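Local coordinates for protein thermosome subunit (Methanococcoides burtonii, PDB 3AQ1) that probably binds and hydrolyses ATP to help unfolded proteins fold, as a group II chaperonin of the TCP-1 family crystallised as an open-state monomer, at residues A[106-111]-A[127-132]; A[233-238]-A[257-262]. All coordinates share one frame; numbering follows the deposited sequence.

Contact 1: residues A[106-111]-A[127-132]; sequences KIAGTA and LTVKAV
Ala108 and Thr128 carry this buried contact between two helices, 101-109 and 121-132, in what corresponds to the intermediate domain of the TCP-1 chaperonin fold. The long helix 332-355 packs against both, through Val349 on Ala108 and through Leu342 and Ala345 on Thr128. Lys106, at the start of segment 106-111, turns its back on helix 121-132: its long chain carries the ammonium to a salt bridge with Asp444 and to the carbonyl and ring of Trp441. Ile107 lies on another side of the same turn, filling hydrophobic space against Val352 and Ile96. Ala108 then faces the partner helix, its CA 6.8 Å from that of Thr128. Alanine suits this spot, since its single methyl meets Thr128 across so short a backbone separation. Its CB rests on the branch point of Thr128, 4.0 Å from both CB and CG2, and more loosely beside Val129 CG2 at 4.4 Å. Threonine works here because its two branches divide the labour. OG1 lies beside the backbone N (chi1 -61°) and bonds back to the carbonyl of Leu124, one turn earlier, while CG2 stands anti to that N, which offers the methyl to Ala108; the buried hydroxyl is thus satisfied within its own helix. Val129 also reaches Leu104 and Ile105, extending the apolar seam toward the start of helix 101-109. Toward the end of the segment, Ile107 O receives two donors from one residue: Thr110 N at 2.9 Å and Thr110 OG1 at 2.7 Å, the hydroxyl lying in the carbonyl plane at a C=O...O angle of 160°.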
ATOM      1  N   LYS A 106     -12.209  10.557  -0.712  1.00 57.88           N
ATOM      2  CA  LYS A 106     -12.793  10.077  -1.964  1.00 56.12           C
ATOM      3  C   LYS A 106     -11.951   8.941  -2.547  1.00 56.73           C
ATOM      4  O   LYS A 106     -12.491   7.924  -2.992  1.00 65.59           O
ATOM      5  CB  LYS A 106     -12.908  11.214  -2.980  1.00 54.01           C
ATOM      6  CG  LYS A 106     -13.925  10.985  -4.087  1.00 63.54           C
ATOM      7  CD  LYS A 106     -13.579  11.840  -5.305  1.00 73.80           C
ATOM      8  CE  LYS A 106     -14.771  12.612  -5.841  1.00 82.55           C
ATOM      9  NZ  LYS A 106     -15.804  11.726  -6.434  1.00 85.47           N
ATOM     10  N   ILE A 107     -10.632   9.121  -2.546  1.00 47.32           N
ATOM     11  CA  ILE A 107      -9.709   8.093  -3.020  1.00 44.50           C
ATOM     12  C   ILE A 107      -9.868   6.792  -2.223  1.00 45.42           C
ATOM     13  O   ILE A 107     -10.133   5.738  -2.800  1.00 40.41           O
ATOM     14  CB  ILE A 107      -8.250   8.607  -3.020  1.00 45.09           C
ATOM     15  CG1 ILE A 107      -8.044   9.549  -4.200  1.00 56.55           C
ATOM     16  CG2 ILE A 107      -7.232   7.466  -3.095  1.00 37.72           C
ATOM     17  CD1 ILE A 107      -6.677  10.161  -4.257  1.00 62.09           C
ATOM     18  N   ALA A 108      -9.740   6.873  -0.903  1.00 41.68           N
ATOM     19  CA  ALA A 108      -9.935   5.712  -0.037  1.00 40.65           C
ATOM     20  C   ALA A 108     -11.281   5.023  -0.282  1.00 44.20           C
ATOM     21  O   ALA A 108     -11.362   3.796  -0.285  1.00 45.82           O
ATOM     22  CB  ALA A 108      -9.791   6.102   1.444  1.00 42.00           C
ATOM     23  N   GLY A 109     -12.331   5.812  -0.478  1.00 50.52           N
ATOM     24  CA  GLY A 109     -13.639   5.279  -0.818  1.00 46.60           C
ATOM     25  C   GLY A 109     -13.602   4.245  -1.940  1.00 55.49           C
ATOM     26  O   GLY A 109     -14.320   3.250  -1.895  1.00 61.51           O
ATOM     27  N   THR A 110     -12.761   4.466  -2.945  1.00 51.96           N
ATOM     28  CA  THR A 110     -12.728   3.582  -4.102  1.00 44.96           C
ATOM     29  C   THR A 110     -12.315   2.148  -3.759  1.00 47.92           C
ATOM     30  O   THR A 110     -12.629   1.213  -4.505  1.00 56.38           O
ATOM     31  CB  THR A 110     -11.792   4.109  -5.215  1.00 49.84           C
ATOM     32  OG1 THR A 110     -10.417   3.928  -4.835  1.00 44.60           O
ATOM     33  CG2 THR A 110     -12.072   5.577  -5.520  1.00 46.07           C
ATOM     34  N   ALA A 111     -11.612   1.965  -2.647  1.00 42.14           N
ATOM     35  CA  ALA A 111     -11.124   0.627  -2.278  1.00 49.98           C
ATOM     36  C   ALA A 111     -12.109  -0.145  -1.393  1.00 51.29           C
ATOM     37  O   ALA A 111     -11.883  -1.306  -1.041  1.00 59.73           O
ATOM     38  CB  ALA A 111      -9.737   0.707  -1.618  1.00 35.15           C
ATOM     39  N   LEU A 127     -11.366   6.818   8.649  1.00 42.63           N
ATOM     40  CA  LEU A 127     -10.405   6.109   9.464  1.00 44.69           C
ATOM     41  C   LEU A 127      -9.130   5.876   8.658  1.00 42.34           C
ATOM     42  O   LEU A 127      -8.032   6.114   9.158  1.00 39.03           O
ATOM     43  CB  LEU A 127     -11.011   4.791   9.958  1.00 34.16           C
ATOM     44  CG  LEU A 127     -10.175   3.930  10.885  1.00 36.26           C
ATOM     45  CD1 LEU A 127      -9.615   4.807  11.976  1.00 34.65           C
ATOM     46  CD2 LEU A 127     -11.028   2.819  11.457  1.00 40.50           C
ATOM     47  N   THR A 128      -9.279   5.424   7.413  1.00 33.03           N
ATOM     48  CA  THR A 128      -8.133   5.247   6.528  1.00 38.07           C
ATOM     49  C   THR A 128      -7.271   6.505   6.419  1.00 45.87           C
ATOM     50  O   THR A 128      -6.049   6.448   6.540  1.00 48.00           O
ATOM     51  CB  THR A 128      -8.559   4.909   5.109  1.00 34.57           C
ATOM     52  OG1 THR A 128      -9.293   3.685   5.104  1.00 45.67           O
ATOM     53  CG2 THR A 128      -7.330   4.752   4.255  1.00 30.16           C
ATOM     54  N   VAL A 129      -7.921   7.637   6.175  1.00 43.44           N
ATOM     55  CA  VAL A 129      -7.230   8.890   5.913  1.00 39.31           C
ATOM     56  C   VAL A 129      -6.499   9.414   7.162  1.00 46.54           C
ATOM     57  O   VAL A 129      -5.380   9.926   7.084  1.00 46.71           O
ATOM     58  CB  VAL A 129      -8.207   9.936   5.305  1.00 39.02           C
ATOM     59  CG1 VAL A 129      -7.606  11.331   5.291  1.00 40.82           C
ATOM     60  CG2 VAL A 129      -8.595   9.531   3.895  1.00 44.78           C
ATOM     61  N   LYS A 130      -7.129   9.247   8.315  1.00 44.05           N
ATOM     62  CA  LYS A 130      -6.563   9.683   9.579  1.00 39.97           C
ATOM     63  C   LYS A 130      -5.345   8.844   9.990  1.00 49.33           C
ATOM     64  O   LYS A 130      -4.418   9.349  10.617  1.00 57.93           O
ATOM     65  CB  LYS A 130      -7.647   9.623  10.641  1.00 30.54           C
ATOM     66  CG  LYS A 130      -7.206   9.964  12.031  1.00 47.29           C
ATOM     67  CD  LYS A 130      -8.419  10.055  12.939  1.00 59.40           C
ATOM     68  CE  LYS A 130      -8.035  10.304  14.388  1.00 67.80           C
ATOM     69  NZ  LYS A 130      -9.245  10.240  15.268  1.00 74.06           N
ATOM     70  N   ALA A 131      -5.363   7.562   9.638  1.00 47.31           N
ATOM     71  CA  ALA A 131      -4.262   6.651   9.917  1.00 41.20           C
ATOM     72  C   ALA A 131      -3.095   6.952   8.986  1.00 56.18           C
ATOM     73  O   ALA A 131      -1.966   7.166   9.437  1.00 59.11           O
ATOM     74  CB  ALA A 131      -4.717   5.208   9.740  1.00 25.96           C
ATOM     75  N   VAL A 132      -3.375   6.972   7.685  1.00 50.87           N
ATOM     76  CA  VAL A 132      -2.352   7.255   6.692  1.00 44.21           C
ATOM     77  C   VAL A 132      -1.715   8.605   6.943  1.00 47.67           C
ATOM     78  O   VAL A 132      -0.502   8.698   7.060  1.00 51.42           O
ATOM     79  CB  VAL A 132      -2.905   7.200   5.264  1.00 45.83           C
ATOM     80  CG1 VAL A 132      -1.985   7.936   4.311  1.00 48.10           C
ATOM     81  CG2 VAL A 132      -3.046   5.760   4.830  1.00 44.31           C
TER

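Contact 2: residues A[233-238]-A[257-262]; sequences KVIASG and EKAGIY
Ile235 and Ala259 make the main apolar contact: Ile235 CG2 approaches Ala259 CB to 3.7 Å. The modelled 3.3 Å between Ile235 CD1 and Ala259 CB is too short to be taken literally, but CD1 and CG2, the ends of the two branches, meet the small alanine methyl from the same side. A second apolar touch comes from Ile261, whose CD1 arrives end-on at 4.2 Å from Ile235 CA. Its CG1 stands anti to the carbonyl carbon, chi1 -59°, and the extended outer chain carries the methyl to the neighbouring helix. Ile261 and Val234 both pack on Val242 of strand 241-244, the strand shared by two successive beta-alpha-beta units of the apical domain (184-193, 226-235, 241-244 and 241-244, 250-258, 262-264). Polar bonds shape each end separately. Ser237 presents both its N and its OG to Val234 O, at 3.1 and 2.8 Å, and OG also bonds to Ala239 N, so the serine bridges residues before and after the type I turn from Ile235 to Gly238. Gly238 has positive phi, a conformation that suits glycine. Gly260 likewise suits its place, ending the other helix in a Schellman motif; the phi of Gly260, 81°, redirects the chain so that Ile261 faces Ile235.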
ATOM      1  N   LYS A 233      20.756 -14.655  32.797  1.00 45.33           N
ATOM      2  CA  LYS A 233      21.251 -14.068  31.558  1.00 46.00           C
ATOM      3  C   LYS A 233      20.250 -13.053  30.979  1.00 60.22           C
ATOM      4  O   LYS A 233      20.648 -12.063  30.376  1.00 75.62           O
ATOM      5  CB  LYS A 233      21.594 -15.158  30.537  1.00 48.67           C
ATOM      6  CG  LYS A 233      22.571 -16.211  31.064  1.00 56.54           C
ATOM      7  CD  LYS A 233      22.889 -17.265  30.018  1.00 64.79           C
ATOM      8  CE  LYS A 233      24.014 -18.181  30.464  1.00 74.71           C
ATOM      9  NZ  LYS A 233      24.113 -19.367  29.567  1.00 78.76           N
ATOM     10  N   VAL A 234      18.955 -13.295  31.172  1.00 52.85           N
ATOM     11  CA  VAL A 234      17.943 -12.327  30.770  1.00 44.10           C
ATOM     12  C   VAL A 234      17.963 -11.145  31.728  1.00 44.84           C
ATOM     13  O   VAL A 234      17.947  -9.986  31.301  1.00 44.87           O
ATOM     14  CB  VAL A 234      16.506 -12.930  30.733  1.00 46.85           C
ATOM     15  CG1 VAL A 234      15.487 -11.842  30.491  1.00 41.01           C
ATOM     16  CG2 VAL A 234      16.385 -14.017  29.666  1.00 47.01           C
ATOM     17  N   ILE A 235      18.003 -11.433  33.026  1.00 37.87           N
ATOM     18  CA  ILE A 235      17.988 -10.365  34.025  1.00 43.48           C
ATOM     19  C   ILE A 235      19.174  -9.415  33.853  1.00 46.12           C
ATOM     20  O   ILE A 235      19.031  -8.204  33.971  1.00 45.54           O
ATOM     21  CB  ILE A 235      18.008 -10.917  35.455  1.00 43.69           C
ATOM     22  CG1 ILE A 235      16.903 -11.957  35.645  1.00 39.80           C
ATOM     23  CG2 ILE A 235      17.855  -9.791  36.438  1.00 31.09           C
ATOM     24  CD1 ILE A 235      16.285 -11.944  37.033  1.00 35.77           C
ATOM     25  N   ALA A 236      20.332  -9.989  33.542  1.00 47.65           N
ATOM     26  CA  ALA A 236      21.574  -9.247  33.379  1.00 51.69           C
ATOM     27  C   ALA A 236      21.654  -8.344  32.135  1.00 51.99           C
ATOM     28  O   ALA A 236      22.621  -7.599  31.962  1.00 56.11           O
ATOM     29  CB  ALA A 236      22.753 -10.215  33.397  1.00 47.65           C
ATOM     30  N   SER A 237      20.655  -8.411  31.270  1.00 44.80           N
ATOM     31  CA  SER A 237      20.658  -7.591  30.064  1.00 44.78           C
ATOM     32  C   SER A 237      20.408  -6.132  30.387  1.00 41.42           C
ATOM     33  O   SER A 237      20.713  -5.268  29.585  1.00 53.66           O
ATOM     34  CB  SER A 237      19.587  -8.073  29.076  1.00 46.76           C
ATOM     35  OG  SER A 237      18.289  -7.833  29.587  1.00 39.26           O
ATOM     36  N   GLY A 238      19.831  -5.875  31.556  1.00 44.87           N
ATOM     37  CA  GLY A 238      19.412  -4.537  31.939  1.00 53.79           C
ATOM     38  C   GLY A 238      17.957  -4.251  31.600  1.00 52.94           C
ATOM     39  O   GLY A 238      17.366  -3.272  32.069  1.00 57.96           O
ATOM     40  N   GLU A 257      10.340 -12.406  37.217  1.00 50.67           N
ATOM     41  CA  GLU A 257       9.292 -11.700  37.927  1.00 55.78           C
ATOM     42  C   GLU A 257       9.839 -11.009  39.173  1.00 59.71           C
ATOM     43  O   GLU A 257       9.544  -9.834  39.430  1.00 53.43           O
ATOM     44  CB  GLU A 257       8.190 -12.678  38.309  1.00 55.73           C
ATOM     45  CG  GLU A 257       7.093 -12.055  39.091  1.00 56.92           C
ATOM     46  CD  GLU A 257       7.319 -12.159  40.563  1.00 56.82           C
ATOM     47  OE1 GLU A 257       7.448 -13.295  41.062  1.00 55.75           O
ATOM     48  OE2 GLU A 257       7.354 -11.100  41.220  1.00 69.26           O
ATOM     49  N   LYS A 258      10.638 -11.738  39.948  1.00 53.67           N
ATOM     50  CA  LYS A 258      11.204 -11.163  41.164  1.00 56.57           C
ATOM     51  C   LYS A 258      12.134  -9.989  40.862  1.00 53.83           C
ATOM     52  O   LYS A 258      12.214  -9.054  41.648  1.00 54.55           O
ATOM     53  CB  LYS A 258      11.853 -12.228  42.072  1.00 58.71           C
ATOM     54  CG  LYS A 258      10.847 -12.964  42.998  1.00 76.04           C
ATOM     55  CD  LYS A 258      10.089 -11.967  43.889  1.00 84.64           C
ATOM     56  CE  LYS A 258       8.792 -12.524  44.467  1.00 93.01           C
ATOM     57  NZ  LYS A 258       7.748 -11.451  44.654  1.00 91.73           N
ATOM     58  N   ALA A 259      12.793 -10.010  39.708  1.00 45.69           N
ATOM     59  CA  ALA A 259      13.617  -8.877  39.292  1.00 39.32           C
ATOM     60  C   ALA A 259      12.833  -7.632  38.799  1.00 47.16           C
ATOM     61  O   ALA A 259      13.433  -6.638  38.390  1.00 48.43           O
ATOM     62  CB  ALA A 259      14.664  -9.326  38.245  1.00 30.72           C
ATOM     63  N   GLY A 260      11.502  -7.685  38.830  1.00 41.72           N
ATOM     64  CA  GLY A 260      10.673  -6.560  38.415  1.00 33.11           C
ATOM     65  C   GLY A 260      10.471  -6.439  36.907  1.00 45.31           C
ATOM     66  O   GLY A 260      10.156  -5.362  36.378  1.00 40.28           O
ATOM     67  N   ILE A 261      10.628  -7.559  36.212  1.00 47.82           N
ATOM     68  CA  ILE A 261      10.572  -7.575  34.752  1.00 49.42           C
ATOM     69  C   ILE A 261       9.223  -7.983  34.120  1.00 44.22           C
ATOM     70  O   ILE A 261       8.657  -9.037  34.409  1.00 49.73           O
ATOM     71  CB  ILE A 261      11.737  -8.406  34.162  1.00 47.23           C
ATOM     72  CG1 ILE A 261      13.073  -7.818  34.619  1.00 38.45           C
ATOM     73  CG2 ILE A 261      11.682  -8.399  32.659  1.00 39.29           C
ATOM     74  CD1 ILE A 261      14.272  -8.502  34.007  1.00 38.58           C
ATOM     75  N   TYR A 262       8.722  -7.106  33.258  1.00 41.63           N
ATOM     76  CA  TYR A 262       7.518  -7.350  32.475  1.00 41.64           C
ATOM     77  C   TYR A 262       7.867  -8.287  31.307  1.00 46.95           C
ATOM     78  O   TYR A 262       8.543  -7.870  30.348  1.00 41.25           O
ATOM     79  CB  TYR A 262       6.998  -6.014  31.931  1.00 31.30           C
ATOM     80  CG  TYR A 262       5.631  -6.049  31.267  1.00 45.51           C
ATOM     81  CD1 TYR A 262       5.408  -6.768  30.088  1.00 45.27           C
ATOM     82  CD2 TYR A 262       4.572  -5.325  31.798  1.00 43.87           C
ATOM     83  CE1 TYR A 262       4.160  -6.774  29.480  1.00 38.34           C
ATOM     84  CE2 TYR A 262       3.332  -5.329  31.200  1.00 45.38           C
ATOM     85  CZ  TYR A 262       3.128  -6.055  30.050  1.00 43.27           C
ATOM     86  OH  TYR A 262       1.881  -6.036  29.483  1.00 40.11           O
TER

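In the fold
Contact 1 closes before contact 2 opens, and their centres are about 43 Å apart, with about 24 Å between nearest atoms. The centre of contact 1 lies about 12 Å from the centre of the chain, among helices 101-109, 121-132 and 332-355, consistent with the intermediate domain; that of contact 2 lies about 39 Å from the centre of the chain, beside the mixed sheet of the apical domain, where strands 184-193, 241-244 and 262-264 run parallel. The two share no helix or strand. Helix 332-355 follows the apical strands and brings the chain back to contact 1, so the apical domain is an insertion within the intermediate one. In group II chaperonins these domains move relative to one another; each contact lies inside one of them.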